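Local coordinates for Mutt/nudix family protein (Deinococcus radiodurans, PDB 2W4E) that probably hydrolyses ADP-ribose as a magnesium-dependent Nudix pyrophosphatase, of which this chain is the truncated form holding the Nudix domain, at residues V107-L111 and A112-R116; W133-R136 and G137-R141. One frame throughout, in Å; residues are numbered along the deposited sequence.

Both contacts belong to the C-terminal part of the chain and follow one another in series: interaction 1 is the turn from strand 104-110 into helix 111-120, interaction 2 a kinked turn within the next helix, 126-141. Their centres lie about 14 Å apart, yet their side chains meet. Tyr115 packs on Arg136, with its CE2 3.8 Å from Arg136 CB, and also on Ala135 and Leu139, making it a main point of contact between the helices. Strand 104-110 pairs with strand 18-26 in the antiparallel sheet, while Leu139 rests on strand 82-93 of the mixed sheet, so the helices tie both sheets together. At the subunit interface, Trp133 meets Trp133 of the second subunit.

Interaction 1: V107-L111 and A112-R116; sequences VVLPL and AEVYR
Pro110, at the N-cap position, starts the helix's backbone bonding: its O accepts from two amides of 112-116. Val114 N lies 3.2 Å from Pro110 O, in the carbonyl plane, whereas the bond from Glu113 N is weak. Proline suits the changeover: its restricted phi is allowed both in extended chain and at the start of a helix, and its missing N-H costs the helix no bond. One residue on, Tyr115 N donates to Leu111 O at 3.0 Å with an N-H...O angle of 165°. The same oxygen lies at the edge of the tyrosine ring, 3.3 Å from Tyr115 CD1.

Among the apolar contacts, Val114, with CG2 anti to its carbonyl carbon, turns that methyl back over the strand end, 3.9 Å from Leu109 CB. Leu111 and Tyr115, one helical turn apart, run side by side in the same direction, and Leu111 CD2 lies 4.0 Å from Tyr115 CE1.

The charged contact is on the exposed side of the helix. Arg116 grips Glu113 side-on: NE is 3.0 Å from Glu113 OE1 and NH2 is 2.9 Å from Glu113 OE2. The oxygens lie nearly in the guanidinium plane, but the nitrogens, on the syn side, are about 35° out of the carboxylate plane, so the flat groups are tilted. The bend at chi2 of Glu113 (57°) folds its carboxylate toward the arginine. An alanine at this site takes away both oxygens and would probably leave the NE and NH2 edge of Arg116 without this acid, the guanidinium, still salt-bridged through NH1 to Glu122, being freer to turn.

On the buried side, Leu111 and Val114 rest on Ala19 of strand 18-26, which pairs with strand 104-110, and the hydroxyl of Tyr115 is hydrogen-bonded to Leu132 O of helix 126-141.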
ATOM      1  N   VAL A 107       3.064  20.298  -4.100  1.00 30.50           N
ATOM      2  CA  VAL A 107       3.347  19.897  -5.463  1.00 30.03           C
ATOM      3  C   VAL A 107       2.024  19.502  -6.111  1.00 29.73           C
ATOM      4  O   VAL A 107       1.479  18.445  -5.797  1.00 30.86           O
ATOM      5  CB  VAL A 107       4.363  18.679  -5.503  1.00 29.72           C
ATOM      6  CG1 VAL A 107       4.464  18.066  -6.902  1.00 30.48           C
ATOM      7  CG2 VAL A 107       5.776  19.099  -5.019  1.00 30.13           C
ATOM      8  N   VAL A 108       1.525  20.308  -7.039  1.00 29.06           N
ATOM      9  CA  VAL A 108       0.271  19.987  -7.754  1.00 28.32           C
ATOM     10  C   VAL A 108       0.534  19.419  -9.151  1.00 29.21           C
ATOM     11  O   VAL A 108       1.100  20.096  -9.994  1.00 29.89           O
ATOM     12  CB  VAL A 108      -0.656  21.250  -7.827  1.00 28.28           C
ATOM     13  CG1 VAL A 108      -1.934  20.972  -8.650  1.00 27.04           C
ATOM     14  CG2 VAL A 108      -1.030  21.699  -6.417  1.00 26.40           C
ATOM     15  N   LEU A 109       0.135  18.173  -9.389  1.00 28.39           N
ATOM     16  CA  LEU A 109       0.366  17.510 -10.670  1.00 27.56           C
ATOM     17  C   LEU A 109      -0.895  16.954 -11.270  1.00 27.28           C
ATOM     18  O   LEU A 109      -1.735  16.430 -10.544  1.00 27.63           O
ATOM     19  CB  LEU A 109       1.336  16.332 -10.459  1.00 27.43           C
ATOM     20  CG  LEU A 109       2.754  16.642  -9.994  1.00 27.00           C
ATOM     21  CD1 LEU A 109       3.406  15.367  -9.460  1.00 29.93           C
ATOM     22  CD2 LEU A 109       3.536  17.185 -11.159  1.00 31.49           C
ATOM     23  N   PRO A 110      -1.025  16.995 -12.614  1.00 27.04           N
ATOM     24  CA  PRO A 110      -2.120  16.269 -13.245  1.00 26.41           C
ATOM     25  C   PRO A 110      -2.160  14.797 -12.815  1.00 25.66           C
ATOM     26  O   PRO A 110      -1.097  14.153 -12.678  1.00 23.24           O
ATOM     27  CB  PRO A 110      -1.775  16.347 -14.752  1.00 27.74           C
ATOM     28  CG  PRO A 110      -0.950  17.568 -14.878  1.00 27.38           C
ATOM     29  CD  PRO A 110      -0.072  17.511 -13.614  1.00 28.41           C
ATOM     30  N   LEU A 111      -3.375  14.257 -12.637  1.00 25.07           N
ATOM     31  CA  LEU A 111      -3.540  12.883 -12.172  1.00 24.52           C
ATOM     32  C   LEU A 111      -2.886  11.857 -13.116  1.00 24.86           C
ATOM     33  O   LEU A 111      -2.417  10.832 -12.656  1.00 24.29           O
ATOM     34  CB  LEU A 111      -5.029  12.531 -11.987  1.00 24.01           C
ATOM     35  CG  LEU A 111      -5.722  12.980 -10.706  1.00 22.82           C
ATOM     36  CD1 LEU A 111      -7.244  12.714 -10.771  1.00 23.00           C
ATOM     37  CD2 LEU A 111      -5.098  12.289  -9.480  1.00 20.42           C
ATOM     38  N   ALA A 112      -2.868  12.122 -14.427  1.00 24.77           N
ATOM     39  CA  ALA A 112      -2.303  11.171 -15.398  1.00 24.84           C
ATOM     40  C   ALA A 112      -0.807  10.947 -15.132  1.00 24.76           C
ATOM     41  O   ALA A 112      -0.297   9.817 -15.190  1.00 25.82           O
ATOM     42  CB  ALA A 112      -2.555  11.685 -16.833  1.00 25.46           C
ATOM     43  N   GLU A 113      -0.124  12.033 -14.790  1.00 24.13           N
ATOM     44  CA  GLU A 113       1.269  12.017 -14.419  1.00 23.83           C
ATOM     45  C   GLU A 113       1.524  11.326 -13.076  1.00 23.55           C
ATOM     46  O   GLU A 113       2.428  10.519 -12.962  1.00 22.26           O
ATOM     47  CB  GLU A 113       1.802  13.455 -14.387  1.00 24.10           C
ATOM     48  CG  GLU A 113       3.245  13.549 -13.960  1.00 26.48           C
ATOM     49  CD  GLU A 113       4.223  12.722 -14.832  1.00 29.01           C
ATOM     50  OE1 GLU A 113       3.860  12.184 -15.910  1.00 34.00           O
ATOM     51  OE2 GLU A 113       5.381  12.618 -14.416  1.00 30.57           O
ATOM     52  N   VAL A 114       0.675  11.594 -12.095  1.00 22.87           N
ATOM     53  CA  VAL A 114       0.757  10.871 -10.818  1.00 23.40           C
ATOM     54  C   VAL A 114       0.642   9.337 -10.995  1.00 22.55           C
ATOM     55  O   VAL A 114       1.443   8.555 -10.412  1.00 22.88           O
ATOM     56  CB  VAL A 114      -0.293  11.380  -9.803  1.00 22.46           C
ATOM     57  CG1 VAL A 114      -0.145  10.628  -8.469  1.00 23.88           C
ATOM     58  CG2 VAL A 114      -0.058  12.844  -9.555  1.00 22.94           C
ATOM     59  N   TYR A 115      -0.323   8.904 -11.792  1.00 22.77           N
ATOM     60  CA  TYR A 115      -0.490   7.453 -12.025  1.00 23.65           C
ATOM     61  C   TYR A 115       0.607   6.861 -12.924  1.00 24.68           C
ATOM     62  O   TYR A 115       0.949   5.656 -12.790  1.00 23.26           O
ATOM     63  CB  TYR A 115      -1.919   7.099 -12.482  1.00 23.65           C
ATOM     64  CG  TYR A 115      -2.837   7.119 -11.270  1.00 25.00           C
ATOM     65  CD1 TYR A 115      -3.425   8.320 -10.820  1.00 26.18           C
ATOM     66  CD2 TYR A 115      -3.052   5.963 -10.523  1.00 23.75           C
ATOM     67  CE1 TYR A 115      -4.250   8.354  -9.652  1.00 25.47           C
ATOM     68  CE2 TYR A 115      -3.875   5.982  -9.356  1.00 26.20           C
ATOM     69  CZ  TYR A 115      -4.457   7.177  -8.935  1.00 23.76           C
ATOM     70  OH  TYR A 115      -5.242   7.177  -7.808  1.00 23.61           O
ATOM     71  N   ARG A 116       1.191   7.699 -13.800  1.00 25.07           N
ATOM     72  CA  ARG A 116       2.355   7.236 -14.554  1.00 26.10           C
ATOM     73  C   ARG A 116       3.488   6.994 -13.552  1.00 25.15           C
ATOM     74  O   ARG A 116       4.112   5.931 -13.571  1.00 24.45           O
ATOM     75  CB  ARG A 116       2.776   8.219 -15.640  1.00 26.70           C
ATOM     76  CG  ARG A 116       3.911   7.658 -16.482  1.00 29.21           C
ATOM     77  CD  ARG A 116       4.737   8.793 -17.134  1.00 31.34           C
ATOM     78  NE  ARG A 116       5.390   9.632 -16.132  1.00 33.05           N
ATOM     79  CZ  ARG A 116       6.408   9.264 -15.348  1.00 33.92           C
ATOM     80  NH1 ARG A 116       6.972   8.066 -15.451  1.00 35.94           N
ATOM     81  NH2 ARG A 116       6.888  10.124 -14.464  1.00 35.83           N
TER

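Interaction 2: W133-R136 and G137-R141; sequences WQAR and GELTR
In helix 126-141, just past a kink, Thr140 bonds by both N and hydroxyl to the carbonyl of Arg136, one turn before it. Thr140 OG1 donates to Arg136 O at 2.7 Å, from above the carbonyl plane. Thr140 N reaches that oxygen from the opposite face. Threonine suits the place because chi1 of -52° sets its hydroxyl beside its own backbone N and leaves the methyl on the other branch.

Arg136 CG approaches the same hydroxyl to 4.2 Å as the two side chains slant across each other. Its chain is extended from CG to NE, and water 3 bridges Arg136 NE to Thr140 OG1, donating to the hydroxyl at 2.9 Å. Farther out, Arg136 NH2 forms a salt bridge with Glu119 of helix 111-120.

On the buried side, Leu139 N bonds to Ala135 O at 3.1 Å, and Leu139 CD1 lies 4.2 Å from Ala135 CB. The small alanine and the branched leucine both pack on Tyr115, and Leu139 also touches Leu87 and Leu89 of strand 82-93.

At the kink two amides turn to water instead of the preceding turn. Water 1 donates to Trp133 O and accepts from Gly137 N, at 2.9 Å from the latter. Water 2 joins Gln134 O to Glu138 N in the same manner. The Arg141 guanidinium lays one face over Gly137 C and Glu138 N; a beta carbon at Gly137 would probably crowd Arg141 NH1 in this pose, so glycine leaves it room. Arg141 NH2 makes a salt bridge of 3.2 Å with Glu138 OE1, met from above the carboxylate plane, while Glu138 OE2 pairs with Arg142.

Water inserted between carbonyl and amide, followed by a return to i to i+4 bonding, is characteristic of a hydrated kink in an amphipathic helix.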
ATOM      1  N   TRP A 133      -3.556   3.549  -5.403  1.00 18.69           N
ATOM      2  CA  TRP A 133      -4.151   2.383  -6.007  1.00 19.61           C
ATOM      3  C   TRP A 133      -5.614   2.257  -5.584  1.00 20.08           C
ATOM      4  O   TRP A 133      -6.468   2.023  -6.419  1.00 21.20           O
ATOM      5  CB  TRP A 133      -3.385   1.104  -5.652  1.00 19.45           C
ATOM      6  CG  TRP A 133      -2.155   0.936  -6.433  1.00 19.61           C
ATOM      7  CD1 TRP A 133      -0.870   1.041  -5.976  1.00 22.16           C
ATOM      8  CD2 TRP A 133      -2.061   0.635  -7.830  1.00 19.96           C
ATOM      9  NE1 TRP A 133       0.022   0.814  -7.005  1.00 20.17           N
ATOM     10  CE2 TRP A 133      -0.678   0.571  -8.156  1.00 20.07           C
ATOM     11  CE3 TRP A 133      -3.000   0.396  -8.831  1.00 22.17           C
ATOM     12  CZ2 TRP A 133      -0.224   0.287  -9.445  1.00 22.05           C
ATOM     13  CZ3 TRP A 133      -2.551   0.093 -10.122  1.00 21.91           C
ATOM     14  CH2 TRP A 133      -1.166   0.028 -10.407  1.00 22.93           C
ATOM     15  N   GLN A 134      -5.903   2.379  -4.291  1.00 20.41           N
ATOM     16  CA  GLN A 134      -7.298   2.177  -3.840  1.00 21.49           C
ATOM     17  C   GLN A 134      -8.252   3.242  -4.401  1.00 21.51           C
ATOM     18  O   GLN A 134      -9.422   2.956  -4.597  1.00 21.86           O
ATOM     19  CB  GLN A 134      -7.381   2.212  -2.299  1.00 21.41           C
ATOM     20  CG  GLN A 134      -6.726   1.031  -1.537  1.00 23.20           C
ATOM     21  CD  GLN A 134      -6.705   1.350  -0.027  1.00 28.48           C
ATOM     22  OE1 GLN A 134      -6.856   2.516   0.360  1.00 33.70           O
ATOM     23  NE2 GLN A 134      -6.504   0.363   0.796  1.00 24.99           N
ATOM     24  N   ALA A 135      -7.764   4.463  -4.661  1.00 21.05           N
ATOM     25  CA  ALA A 135      -8.623   5.535  -5.194  1.00 21.31           C
ATOM     26  C   ALA A 135      -8.860   5.449  -6.720  1.00 22.52           C
ATOM     27  O   ALA A 135      -9.701   6.158  -7.268  1.00 21.25           O
ATOM     28  CB  ALA A 135      -7.993   6.905  -4.865  1.00 21.21           C
ATOM     29  N   ARG A 136      -8.092   4.603  -7.393  1.00 22.81           N
ATOM     30  CA  ARG A 136      -7.998   4.648  -8.875  1.00 24.17           C
ATOM     31  C   ARG A 136      -9.330   4.336  -9.553  1.00 24.81           C
ATOM     32  O   ARG A 136      -9.704   5.016 -10.504  1.00 25.48           O
ATOM     33  CB  ARG A 136      -6.901   3.685  -9.364  1.00 22.30           C
ATOM     34  CG  ARG A 136      -6.604   3.787 -10.851  1.00 25.04           C
ATOM     35  CD  ARG A 136      -5.463   2.821 -11.245  1.00 26.78           C
ATOM     36  NE  ARG A 136      -4.976   3.243 -12.559  1.00 31.91           N
ATOM     37  CZ  ARG A 136      -3.785   2.986 -13.076  1.00 36.04           C
ATOM     38  NH1 ARG A 136      -2.874   2.275 -12.405  1.00 38.15           N
ATOM     39  NH2 ARG A 136      -3.504   3.435 -14.293  1.00 36.85           N
ATOM     40  N   GLY A 137     -10.045   3.329  -9.046  1.00 26.04           N
ATOM     41  CA  GLY A 137     -11.366   2.937  -9.610  1.00 26.35           C
ATOM     42  C   GLY A 137     -12.344   4.110  -9.550  1.00 27.09           C
ATOM     43  O   GLY A 137     -12.952   4.494 -10.576  1.00 26.96           O
ATOM     44  N   GLU A 138     -12.476   4.696  -8.363  1.00 26.18           N
ATOM     45  CA  GLU A 138     -13.270   5.943  -8.182  1.00 27.04           C
ATOM     46  C   GLU A 138     -12.909   7.079  -9.159  1.00 25.07           C
ATOM     47  O   GLU A 138     -13.786   7.700  -9.759  1.00 25.90           O
ATOM     48  CB  GLU A 138     -13.152   6.419  -6.725  1.00 26.29           C
ATOM     49  CG  GLU A 138     -14.133   7.465  -6.302  1.00 32.37           C
ATOM     50  CD  GLU A 138     -15.613   6.993  -6.252  1.00 36.49           C
ATOM     51  OE1 GLU A 138     -15.944   5.945  -5.652  1.00 41.08           O
ATOM     52  OE2 GLU A 138     -16.457   7.701  -6.816  1.00 40.23           O
ATOM     53  N   LEU A 139     -11.619   7.384  -9.307  1.00 23.64           N
ATOM     54  CA  LEU A 139     -11.246   8.511 -10.182  1.00 23.29           C
ATOM     55  C   LEU A 139     -11.536   8.237 -11.666  1.00 24.47           C
ATOM     56  O   LEU A 139     -11.846   9.154 -12.458  1.00 23.20           O
ATOM     57  CB  LEU A 139      -9.768   8.865  -9.962  1.00 22.21           C
ATOM     58  CG  LEU A 139      -9.451   9.385  -8.526  1.00 21.08           C
ATOM     59  CD1 LEU A 139      -7.937   9.391  -8.296  1.00 19.49           C
ATOM     60  CD2 LEU A 139     -10.019  10.784  -8.380  1.00 18.91           C
ATOM     61  N   THR A 140     -11.410   6.971 -12.044  1.00 25.86           N
ATOM     62  CA  THR A 140     -11.656   6.555 -13.441  1.00 28.55           C
ATOM     63  C   THR A 140     -13.144   6.631 -13.737  1.00 28.55           C
ATOM     64  O   THR A 140     -13.542   7.135 -14.765  1.00 29.82           O
ATOM     65  CB  THR A 140     -11.179   5.119 -13.664  1.00 27.98           C
ATOM     66  OG1 THR A 140      -9.815   5.011 -13.215  1.00 29.21           O
ATOM     67  CG2 THR A 140     -11.289   4.741 -15.163  1.00 30.33           C
ATOM     68  N   ARG A 141     -13.953   6.133 -12.817  1.00 30.45           N
ATOM     69  CA  ARG A 141     -15.414   6.203 -12.943  1.00 32.02           C
ATOM     70  C   ARG A 141     -15.948   7.621 -13.090  1.00 31.59           C
ATOM     71  O   ARG A 141     -16.832   7.867 -13.908  1.00 32.13           O
ATOM     72  CB  ARG A 141     -16.079   5.521 -11.766  1.00 32.20           C
ATOM     73  CG  ARG A 141     -15.856   4.035 -11.800  1.00 36.91           C
ATOM     74  CD  ARG A 141     -16.753   3.291 -10.832  1.00 39.16           C
ATOM     75  NE  ARG A 141     -16.479   3.583  -9.423  1.00 44.16           N
ATOM     76  CZ  ARG A 141     -15.658   2.886  -8.629  1.00 45.27           C
ATOM     77  NH1 ARG A 141     -14.968   1.846  -9.095  1.00 45.38           N
ATOM     78  NH2 ARG A 141     -15.523   3.229  -7.349  1.00 46.33           N
TER
HETATM   79  O   HOH W   1      -8.986   1.160  -7.469  1.00 20.71           O
HETATM   80  O   HOH W   2     -11.595   3.455  -6.140  1.00 26.19           O
HETATM   81  O   HOH W   3      -7.304   4.302 -14.580  1.00 37.31           O